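Local structure of glucokinase (Enterococcus faecalis, 2QM1) at residues 169-173 / 249-253; 255-259 / 290-295. The protein probably phosphorylates glucose at the expense of ATP, as a zinc-containing glucokinase of the ROK family. All blocks are in the same frame, centred on the assembly; numbering follows the deposited sequence.

Contact 1 of 2, residues 169-173 / 249-253; sequences HVTVD and YLGLA. With ZN (zinc ion), chain J.
Val172 lies against Tyr249 and Ala253, one turn apart on helix 237-261, where the loop after the zinc ligand His169 packs against the helix. Its CB is 3.8 Å from CD1 of Tyr249, so the branch point already touches the ring. From there the two methyls part. CG1, set beside the backbone N with chi1 at -67°, reaches the helix backbone and packs 3.8 Å from CB of Ala253. CG2 takes the more crowded place between N and the carbonyl carbon, and meets Tyr249 CD1 at 3.6 Å, approaching the ring obliquely. A beta-branched residue suits this place because its methyls diverge at once to fill two neighbouring spots, and the small Ala253 lets the loop come close. Leu252 adds a methyl, its CD2 lying 3.7 Å from the carbonyl O of Val172, while Val170 CG1 extends the apolar strip more loosely toward Ala253.

Toward the phenol end the chemistry turns polar. Asp173 and Tyr249 hold their carboxylate and ring planes only 20° apart, and a water joins them: it donates to OD2 of Asp173 at 3.0 Å and is hydrogen-bonded to Tyr249 OH at 3.2 Å. The other carboxylate oxygen, OD1, accepts from the backbone N of Asn175, which helps to fix the group's rotation.

At the far end His169 does not meet the helix segment but binds zinc through ND1 at 2.2 Å. Cys179, Cys181 and Cys186 complete the site, and backbone hydrogen bonds between Gly185 and both Val172 and Asp173 tie the packed residues to the same loop. A zinc-binding loop with one histidine and three cysteines, seated here on a long helix, is characteristic of ROK-family sugar kinases.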
loop_
_atom_site.group_PDB
_atom_site.type_symbol
_atom_site.label_atom_id
_atom_site.label_comp_id
_atom_site.label_asym_id
_atom_site.label_seq_id
_atom_site.Cartn_x
_atom_site.Cartn_y
_atom_site.Cartn_z
ATOM N N HIS B 169 -6.138 8.989 -7.208
ATOM C CA HIS B 169 -5.938 8.504 -8.536
ATOM C C HIS B 169 -5.904 6.972 -8.685
ATOM O O HIS B 169 -5.483 6.472 -9.686
ATOM C CB HIS B 169 -4.723 9.236 -9.108
ATOM C CG HIS B 169 -4.901 10.708 -9.057
ATOM N ND1 HIS B 169 -5.763 11.372 -9.908
ATOM C CD2 HIS B 169 -4.447 11.632 -8.177
ATOM C CE1 HIS B 169 -5.776 12.657 -9.594
ATOM N NE2 HIS B 169 -4.988 12.840 -8.553
ATOM N N VAL B 170 -6.396 6.239 -7.685
ATOM C CA VAL B 170 -6.771 4.822 -7.837
ATOM C C VAL B 170 -7.953 4.735 -8.824
ATOM O O VAL B 170 -8.893 5.525 -8.738
ATOM C CB VAL B 170 -7.127 4.245 -6.434
ATOM C CG1 VAL B 170 -7.985 3.022 -6.514
ATOM C CG2 VAL B 170 -5.845 3.959 -5.669
ATOM N N THR B 171 -7.851 3.851 -9.817
ATOM C CA THR B 171 -8.935 3.633 -10.783
ATOM C C THR B 171 -10.038 2.822 -10.094
ATOM O O THR B 171 -9.834 1.696 -9.711
ATOM C CB THR B 171 -8.445 2.876 -12.061
ATOM O OG1 THR B 171 -7.434 3.645 -12.722
ATOM C CG2 THR B 171 -9.648 2.558 -13.041
ATOM N N VAL B 172 -11.183 3.442 -9.876
ATOM C CA VAL B 172 -12.330 2.723 -9.361
ATOM C C VAL B 172 -13.263 2.283 -10.497
ATOM O O VAL B 172 -14.155 1.482 -10.298
ATOM C CB VAL B 172 -13.095 3.589 -8.302
ATOM C CG1 VAL B 172 -12.256 3.797 -7.048
ATOM C CG2 VAL B 172 -13.511 4.932 -8.878
ATOM N N ASP B 173 -13.119 2.874 -11.681
ATOM C CA ASP B 173 -13.986 2.503 -12.788
ATOM C C ASP B 173 -13.174 2.671 -14.015
ATOM O O ASP B 173 -12.985 3.788 -14.451
ATOM C CB ASP B 173 -15.230 3.395 -12.863
ATOM C CG ASP B 173 -16.180 3.046 -14.026
ATOM O OD1 ASP B 173 -15.873 2.197 -14.936
ATOM O OD2 ASP B 173 -17.277 3.674 -14.025
ATOM N N TYR B 249 -17.831 3.709 -4.400
ATOM C CA TYR B 249 -16.495 3.905 -4.964
ATOM C C TYR B 249 -15.479 4.146 -3.856
ATOM O O TYR B 249 -14.379 3.646 -3.933
ATOM C CB TYR B 249 -16.479 5.107 -5.916
ATOM C CG TYR B 249 -17.188 4.884 -7.247
ATOM C CD1 TYR B 249 -16.844 3.819 -8.074
ATOM C CD2 TYR B 249 -18.186 5.759 -7.677
ATOM C CE1 TYR B 249 -17.482 3.615 -9.312
ATOM C CE2 TYR B 249 -18.829 5.574 -8.928
ATOM C CZ TYR B 249 -18.461 4.506 -9.728
ATOM O OH TYR B 249 -19.086 4.309 -10.937
ATOM N N LEU B 250 -15.843 4.942 -2.848
ATOM C CA LEU B 250 -14.957 5.096 -1.697
ATOM C C LEU B 250 -14.795 3.781 -0.996
ATOM O O LEU B 250 -13.715 3.508 -0.532
ATOM C CB LEU B 250 -15.433 6.155 -0.696
ATOM C CG LEU B 250 -15.356 7.614 -1.161
ATOM C CD1 LEU B 250 -16.494 8.370 -0.498
ATOM C CD2 LEU B 250 -13.996 8.209 -0.771
ATOM N N GLY B 251 -15.868 2.980 -0.896
ATOM C CA GLY B 251 -15.739 1.646 -0.310
ATOM C C GLY B 251 -14.828 0.678 -1.094
ATOM O O GLY B 251 -14.094 -0.105 -0.497
ATOM N N LEU B 252 -14.887 0.708 -2.419
ATOM C CA LEU B 252 -14.025 -0.129 -3.235
ATOM C C LEU B 252 -12.576 0.264 -3.057
ATOM O O LEU B 252 -11.722 -0.583 -2.898
ATOM C CB LEU B 252 -14.385 -0.014 -4.712
ATOM C CG LEU B 252 -13.612 -0.800 -5.773
ATOM C CD1 LEU B 252 -13.648 -2.297 -5.580
ATOM C CD2 LEU B 252 -14.292 -0.407 -7.113
ATOM N N ALA B 253 -12.319 1.559 -3.108
ATOM C CA ALA B 253 -10.960 2.045 -3.094
ATOM C C ALA B 253 -10.396 1.850 -1.702
ATOM O O ALA B 253 -9.324 1.346 -1.590
ATOM C CB ALA B 253 -10.919 3.515 -3.534
HETATM ZN ZN ZN J . -6.529 10.700 -11.872
HETATM O O HOH W 1 -17.616 6.432 -12.904
#

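Contact 2 of 2, residues 255-259 / 290-295; sequences GNLGN and FTFPQV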
loop_
_atom_site.group_PDB
_atom_site.type_symbol
_atom_site.label_atom_id
_atom_site.label_comp_id
_atom_site.label_asym_id
_atom_site.label_seq_id
_atom_site.Cartn_x
_atom_site.Cartn_y
_atom_site.Cartn_z
ATOM N N GLY B 255 -11.469 -0.224 0.497
ATOM C CA GLY B 255 -11.471 -1.660 0.728
ATOM C C GLY B 255 -10.191 -2.303 0.202
ATOM O O GLY B 255 -9.596 -3.173 0.868
ATOM N N ASN B 256 -9.790 -1.902 -1.001
ATOM C CA ASN B 256 -8.658 -2.545 -1.635
ATOM C C ASN B 256 -7.395 -2.090 -0.954
ATOM O O ASN B 256 -6.407 -2.831 -0.926
ATOM C CB ASN B 256 -8.641 -2.281 -3.162
ATOM C CG ASN B 256 -9.470 -3.307 -3.953
ATOM O OD1 ASN B 256 -9.880 -3.059 -5.098
ATOM N ND2 ASN B 256 -9.729 -4.442 -3.347
ATOM N N LEU B 257 -7.409 -0.858 -0.416
ATOM C CA LEU B 257 -6.360 -0.439 0.517
ATOM C C LEU B 257 -6.337 -1.304 1.791
ATOM O O LEU B 257 -5.260 -1.657 2.314
ATOM C CB LEU B 257 -6.554 1.032 0.895
ATOM C CG LEU B 257 -6.253 2.075 -0.202
ATOM C CD1 LEU B 257 -6.698 3.436 0.295
ATOM C CD2 LEU B 257 -4.816 2.138 -0.452
ATOM N N GLY B 258 -7.511 -1.644 2.321
ATOM C CA GLY B 258 -7.520 -2.534 3.449
ATOM C C GLY B 258 -6.992 -3.922 3.107
ATOM O O GLY B 258 -6.162 -4.504 3.863
ATOM N N ASN B 259 -7.449 -4.464 1.977
ATOM C CA ASN B 259 -6.993 -5.770 1.503
ATOM C C ASN B 259 -5.474 -5.864 1.283
ATOM O O ASN B 259 -4.884 -6.909 1.449
ATOM C CB ASN B 259 -7.688 -6.130 0.209
ATOM C CG ASN B 259 -9.194 -6.389 0.382
ATOM O OD1 ASN B 259 -9.647 -6.904 1.416
ATOM N ND2 ASN B 259 -9.976 -5.988 -0.619
ATOM N N PHE B 290 -16.297 -5.203 0.241
ATOM C CA PHE B 290 -15.139 -5.389 -0.619
ATOM C C PHE B 290 -13.877 -5.951 0.067
ATOM O O PHE B 290 -12.822 -6.065 -0.553
ATOM C CB PHE B 290 -14.857 -4.077 -1.382
ATOM C CG PHE B 290 -15.913 -3.730 -2.384
ATOM C CD1 PHE B 290 -16.360 -4.674 -3.307
ATOM C CD2 PHE B 290 -16.465 -2.475 -2.412
ATOM C CE1 PHE B 290 -17.370 -4.357 -4.225
ATOM C CE2 PHE B 290 -17.486 -2.144 -3.346
ATOM C CZ PHE B 290 -17.922 -3.078 -4.242
ATOM N N THR B 291 -13.977 -6.336 1.328
ATOM C CA THR B 291 -12.773 -6.771 2.073
ATOM C C THR B 291 -12.868 -8.241 2.500
ATOM O O THR B 291 -13.963 -8.760 2.740
ATOM C CB THR B 291 -12.435 -5.824 3.296
ATOM O OG1 THR B 291 -13.616 -5.581 4.107
ATOM C CG2 THR B 291 -11.864 -4.467 2.793
ATOM N N PHE B 292 -11.717 -8.913 2.550
ATOM C CA PHE B 292 -11.713 -10.290 3.017
ATOM C C PHE B 292 -11.872 -10.365 4.545
ATOM O O PHE B 292 -11.649 -9.389 5.227
ATOM C CB PHE B 292 -10.576 -11.152 2.392
ATOM C CG PHE B 292 -9.190 -10.764 2.789
ATOM C CD1 PHE B 292 -8.427 -9.933 1.976
ATOM C CD2 PHE B 292 -8.611 -11.294 3.914
ATOM C CE1 PHE B 292 -7.115 -9.593 2.331
ATOM C CE2 PHE B 292 -7.313 -10.961 4.283
ATOM C CZ PHE B 292 -6.570 -10.111 3.500
ATOM N N PRO B 293 -12.399 -11.479 5.066
ATOM C CA PRO B 293 -12.733 -11.523 6.503
ATOM C C PRO B 293 -11.696 -10.996 7.521
ATOM O O PRO B 293 -12.051 -10.258 8.421
ATOM C CB PRO B 293 -12.971 -12.999 6.736
ATOM C CG PRO B 293 -13.618 -13.454 5.409
ATOM C CD PRO B 293 -12.715 -12.763 4.403
ATOM N N GLN B 294 -10.441 -11.388 7.382
ATOM C CA GLN B 294 -9.444 -10.967 8.334
ATOM C C GLN B 294 -9.293 -9.418 8.332
ATOM O O GLN B 294 -9.000 -8.802 9.362
ATOM C CB GLN B 294 -8.141 -11.730 8.069
ATOM C CG GLN B 294 -8.242 -13.265 8.300
ATOM C CD GLN B 294 -8.596 -14.126 7.051
ATOM O OE1 GLN B 294 -9.358 -13.724 6.156
ATOM N NE2 GLN B 294 -8.048 -15.348 7.027
ATOM N N VAL B 295 -9.530 -8.784 7.179
ATOM C CA VAL B 295 -9.452 -7.335 7.076
ATOM C C VAL B 295 -10.736 -6.678 7.592
ATOM O O VAL B 295 -10.697 -5.654 8.266
ATOM C CB VAL B 295 -9.095 -6.865 5.629
ATOM C CG1 VAL B 295 -9.301 -5.324 5.486
ATOM C CG2 VAL B 295 -7.638 -7.339 5.244
#
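Asn259 turns its side-chain amide toward Phe290, Thr291 and Phe292, bridging helix 237-261 to the linker between helices 277-289 and 293-296 in the ROK kinase fold. The amide uses both ends. ND2 gives a nearly straight hydrogen bond to the carbonyl O of Phe290, 2.8 Å long with 172° at the hydrogen, and that oxygen lies almost in the amide plane. OD1 accepts from the backbone N of Phe292 at 3.1 Å, the donor lying 22° out of the plane of the Asn259 side-chain carbonyl. Asparagine suits the place because a single flat group can satisfy a backbone acceptor and a backbone donor two residues apart, fixing its own rotation as it does so.

The ring of Phe292, the N-cap residue of helix 293-296, runs nearly parallel to this amide, their planes 16° apart, the two side chains running antiparallel alongside one another. Val295 CG2 sits over one face of that ring, offset toward its rim, and is also 3.5 Å from the carbonyl O of Gly258. On the longer helix, Gly255 lets the linker, and Gly258 the side chain of Val295, approach the backbone closely. Thr291 directs its hydroxyl to the carbonyl O of Phe287, while its methyl CG2 rests 3.2 Å from the carbonyl O of Gly255.

Contacts 1 and 2 follow one another along helix 237-261, their centres about 13 Å apart, and both are largely buried and reach the second subunit. Phe290 connects them: its ring atom CD2 packs 3.5 Å from CA of Leu252. Their chemistry differs with their partners. Contact 1 seats a zinc-binding loop on the helix, mostly through apolar packing with a water-bridged polar margin. Contact 2 holds no metal ligand of its own chain and joins the helix to an interhelical linker through direct side-chain-to-backbone hydrogen bonds and close approach at glycines. Across the dimer, His169 of the second subunit packs on Asn259, bringing the two loci together again.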